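Local atomic coordinates of arginine kinase (Cydia pomonella granulosis virus, PDB entry 6VVG), a protein that probably acts as an ATP-dependent serine/threonine protein kinase and binds adenosine monophosphate in its nucleotide pocket. Residues Y204-S208 against L239-V245. Sequence-based numbering, arbitrary orientation.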
ATOM      1  N   TYR A 204     -10.659 -18.749 -19.696  1.00 10.21           N
ATOM      2  CA  TYR A 204     -10.415 -19.693 -20.779  1.00 11.13           C
ATOM      3  C   TYR A 204     -10.020 -21.059 -20.232  1.00 11.79           C
ATOM      4  O   TYR A 204     -10.446 -22.095 -20.754  1.00 10.26           O
ATOM      5  CB  TYR A 204      -9.329 -19.165 -21.714  1.00 10.81           C
ATOM      6  CG  TYR A 204      -9.272 -19.915 -23.028  1.00  9.45           C
ATOM      7  CD1 TYR A 204      -8.682 -21.174 -23.113  1.00 14.30           C
ATOM      8  CD2 TYR A 204      -9.827 -19.375 -24.177  1.00  9.33           C
ATOM      9  CE1 TYR A 204      -8.646 -21.867 -24.311  1.00 12.99           C
ATOM     10  CE2 TYR A 204      -9.787 -20.057 -25.378  1.00 11.17           C
ATOM     11  CZ  TYR A 204      -9.198 -21.299 -25.439  1.00 12.30           C
ATOM     12  OH  TYR A 204      -9.161 -21.976 -26.637  1.00 21.66           O
ATOM     13  N   GLU A 205      -9.213 -21.078 -19.172  1.00 11.34           N
ATOM     14  CA  GLU A 205      -8.689 -22.338 -18.661  1.00  8.96           C
ATOM     15  C   GLU A 205      -9.783 -23.164 -17.997  1.00 11.63           C
ATOM     16  O   GLU A 205      -9.889 -24.371 -18.239  1.00 14.83           O
ATOM     17  CB  GLU A 205      -7.542 -22.065 -17.690  1.00 11.56           C
ATOM     18  CG  GLU A 205      -6.277 -21.595 -18.393  1.00 11.26           C
ATOM     19  CD  GLU A 205      -5.141 -21.294 -17.442  1.00 20.35           C
ATOM     20  OE1 GLU A 205      -5.362 -20.535 -16.475  1.00 19.33           O
ATOM     21  OE2 GLU A 205      -4.028 -21.813 -17.668  1.00 16.65           O
ATOM     22  N   ILE A 206     -10.613 -22.541 -17.157  1.00 15.55           N
ATOM     23  CA  ILE A 206     -11.646 -23.335 -16.498  1.00 10.21           C
ATOM     24  C   ILE A 206     -12.725 -23.750 -17.490  1.00 12.74           C
ATOM     25  O   ILE A 206     -13.309 -24.833 -17.364  1.00 12.57           O
ATOM     26  CB  ILE A 206     -12.257 -22.602 -15.292  1.00  8.69           C
ATOM     27  CG1 ILE A 206     -12.838 -21.247 -15.688  1.00 16.57           C
ATOM     28  CG2 ILE A 206     -11.223 -22.451 -14.188  1.00 11.26           C
ATOM     29  CD1 ILE A 206     -13.587 -20.568 -14.545  1.00 11.76           C
ATOM     30  N   LEU A 207     -13.016 -22.910 -18.486  1.00 10.93           N
ATOM     31  CA  LEU A 207     -14.049 -23.259 -19.456  1.00 15.84           C
ATOM     32  C   LEU A 207     -13.586 -24.384 -20.374  1.00 11.43           C
ATOM     33  O   LEU A 207     -14.356 -25.304 -20.675  1.00 13.03           O
ATOM     34  CB  LEU A 207     -14.437 -22.031 -20.280  1.00 10.59           C
ATOM     35  CG  LEU A 207     -15.374 -21.028 -19.609  1.00 12.78           C
ATOM     36  CD1 LEU A 207     -15.408 -19.719 -20.391  1.00 11.39           C
ATOM     37  CD2 LEU A 207     -16.771 -21.609 -19.466  1.00 12.40           C
ATOM     38  N   SER A 208     -12.330 -24.334 -20.818  1.00 12.05           N
ATOM     39  CA  SER A 208     -11.813 -25.289 -21.790  1.00 13.65           C
ATOM     40  C   SER A 208     -10.940 -26.373 -21.180  1.00  7.05           C
ATOM     41  O   SER A 208     -10.759 -27.424 -21.804  1.00 12.74           O
ATOM     42  CB  SER A 208     -10.997 -24.558 -22.865  1.00 10.39           C
ATOM     43  OG  SER A 208      -9.729 -24.168 -22.355  1.00 11.66           O
ATOM     44  N   LEU A 239      -7.342 -17.150 -31.227  1.00 14.46           N
ATOM     45  CA  LEU A 239      -7.755 -17.838 -30.009  1.00 14.22           C
ATOM     46  C   LEU A 239      -8.616 -19.036 -30.372  1.00 16.47           C
ATOM     47  O   LEU A 239      -9.651 -18.869 -31.031  1.00 19.81           O
ATOM     48  CB  LEU A 239      -8.531 -16.894 -29.101  1.00 16.84           C
ATOM     49  CG  LEU A 239      -8.712 -17.360 -27.656  1.00 18.40           C
ATOM     50  CD1 LEU A 239      -7.358 -17.345 -26.932  1.00 21.31           C
ATOM     51  CD2 LEU A 239      -9.733 -16.515 -26.907  1.00 17.42           C
ATOM     52  N   PRO A 240      -8.234 -20.257 -29.986  1.00 24.30           N
ATOM     53  CA  PRO A 240      -9.048 -21.423 -30.352  1.00 13.75           C
ATOM     54  C   PRO A 240     -10.459 -21.339 -29.785  1.00 20.37           C
ATOM     55  O   PRO A 240     -10.671 -20.932 -28.641  1.00 20.28           O
ATOM     56  CB  PRO A 240      -8.277 -22.605 -29.752  1.00 21.34           C
ATOM     57  CG  PRO A 240      -6.855 -22.121 -29.624  1.00 23.88           C
ATOM     58  CD  PRO A 240      -6.960 -20.637 -29.341  1.00 20.83           C
ATOM     59  N   THR A 241     -11.427 -21.745 -30.602  1.00 20.43           N
ATOM     60  CA  THR A 241     -12.791 -21.905 -30.120  1.00 22.54           C
ATOM     61  C   THR A 241     -12.845 -23.006 -29.068  1.00 19.94           C
ATOM     62  O   THR A 241     -12.193 -24.046 -29.200  1.00 18.47           O
ATOM     63  CB  THR A 241     -13.729 -22.247 -31.280  1.00 21.52           C
ATOM     64  OG1 THR A 241     -13.694 -21.198 -32.256  1.00 30.14           O
ATOM     65  CG2 THR A 241     -15.156 -22.428 -30.781  1.00 27.75           C
ATOM     66  N   ILE A 242     -13.623 -22.775 -28.015  1.00 12.99           N
ATOM     67  CA  ILE A 242     -13.882 -23.790 -26.998  1.00 14.35           C
ATOM     68  C   ILE A 242     -15.110 -24.566 -27.458  1.00 17.36           C
ATOM     69  O   ILE A 242     -16.231 -24.054 -27.412  1.00 13.62           O
ATOM     70  CB  ILE A 242     -14.089 -23.174 -25.612  1.00  9.19           C
ATOM     71  CG1 ILE A 242     -12.942 -22.216 -25.293  1.00 12.23           C
ATOM     72  CG2 ILE A 242     -14.173 -24.270 -24.560  1.00 14.20           C
ATOM     73  CD1 ILE A 242     -13.145 -21.411 -24.026  1.00 14.81           C
ATOM     74  N   GLU A 243     -14.898 -25.805 -27.903  1.00 22.78           N
ATOM     75  CA  GLU A 243     -15.903 -26.486 -28.715  1.00 28.68           C
ATOM     76  C   GLU A 243     -17.201 -26.701 -27.946  1.00 28.10           C
ATOM     77  O   GLU A 243     -18.292 -26.447 -28.469  1.00 36.32           O
ATOM     78  CB  GLU A 243     -15.345 -27.820 -29.217  1.00 29.73           C
ATOM     79  CG  GLU A 243     -16.158 -28.471 -30.330  1.00 34.00           C
ATOM     80  CD  GLU A 243     -16.327 -27.579 -31.551  1.00 46.34           C
ATOM     81  OE1 GLU A 243     -15.616 -26.558 -31.659  1.00 38.30           O
ATOM     82  OE2 GLU A 243     -17.175 -27.907 -32.407  1.00 43.55           O
ATOM     83  N   HIS A 244     -17.113 -27.174 -26.706  1.00 18.36           N
ATOM     84  CA  HIS A 244     -18.289 -27.647 -25.979  1.00 29.62           C
ATOM     85  C   HIS A 244     -18.738 -26.675 -24.887  1.00 27.58           C
ATOM     86  O   HIS A 244     -19.226 -27.078 -23.826  1.00 22.96           O
ATOM     87  CB  HIS A 244     -18.037 -29.034 -25.386  1.00 27.78           C
ATOM     88  CG  HIS A 244     -17.663 -30.067 -26.407  1.00 52.08           C
ATOM     89  ND1 HIS A 244     -18.306 -30.170 -27.620  1.00 55.25           N
ATOM     90  CD2 HIS A 244     -16.707 -31.027 -26.403  1.00 49.08           C
ATOM     91  CE1 HIS A 244     -17.765 -31.153 -28.319  1.00 53.51           C
ATOM     92  NE2 HIS A 244     -16.796 -31.691 -27.603  1.00 58.88           N
ATOM     93  N   VAL A 245     -18.603 -25.379 -25.147  1.00 16.84           N
ATOM     94  CA  VAL A 245     -19.240 -24.344 -24.349  1.00 23.10           C
ATOM     95  C   VAL A 245     -19.999 -23.428 -25.302  1.00 18.58           C
ATOM     96  O   VAL A 245     -19.829 -23.484 -26.520  1.00 17.02           O
ATOM     97  CB  VAL A 245     -18.238 -23.540 -23.492  1.00 18.72           C
ATOM     98  CG1 VAL A 245     -17.409 -24.479 -22.627  1.00 21.25           C
ATOM     99  CG2 VAL A 245     -17.355 -22.673 -24.365  1.00 17.74           C
TER
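Tyr204 OH donates a 2.7 Å hydrogen bond to Pro240 O, tying the last turn of helix 192-208, the F helix of the protein kinase C-terminal lobe, to the loop between helices 228-235 and 247-256. The acceptor lies at the ring's edge, close to its plane, yet the hydroxyl sits 41° out of the Pro240 carbonyl plane. CG of Tyr204 stands anti to the backbone N (chi1 -166°), which carries the phenol across to the loop. There Ile242 lies over one ring face, its CD1 4.0 Å from the centroid and 17° off the normal, a CH-pi contact. Leu239 approaches the same ring obliquely, bringing CG to 3.7 Å from Tyr204 CE2. Ile242 also packs against the end of the helix: its CD1 meets Leu207 CB, while its CG2 lies 3.6 Å from Ser208 CB. Its backbone N is held by Asn250 of helix 247-256, and Val253 of that helix touches Tyr204. A type I turn from Ile242 to Val245 then bends the chain back, so that Val245 CG1 reaches Leu207 O. On the helix side, Tyr204 O is gripped twice: Ser208 N and Ser208 OG reach it from opposite faces of its carbonyl plane, the latter at 2.7 Å.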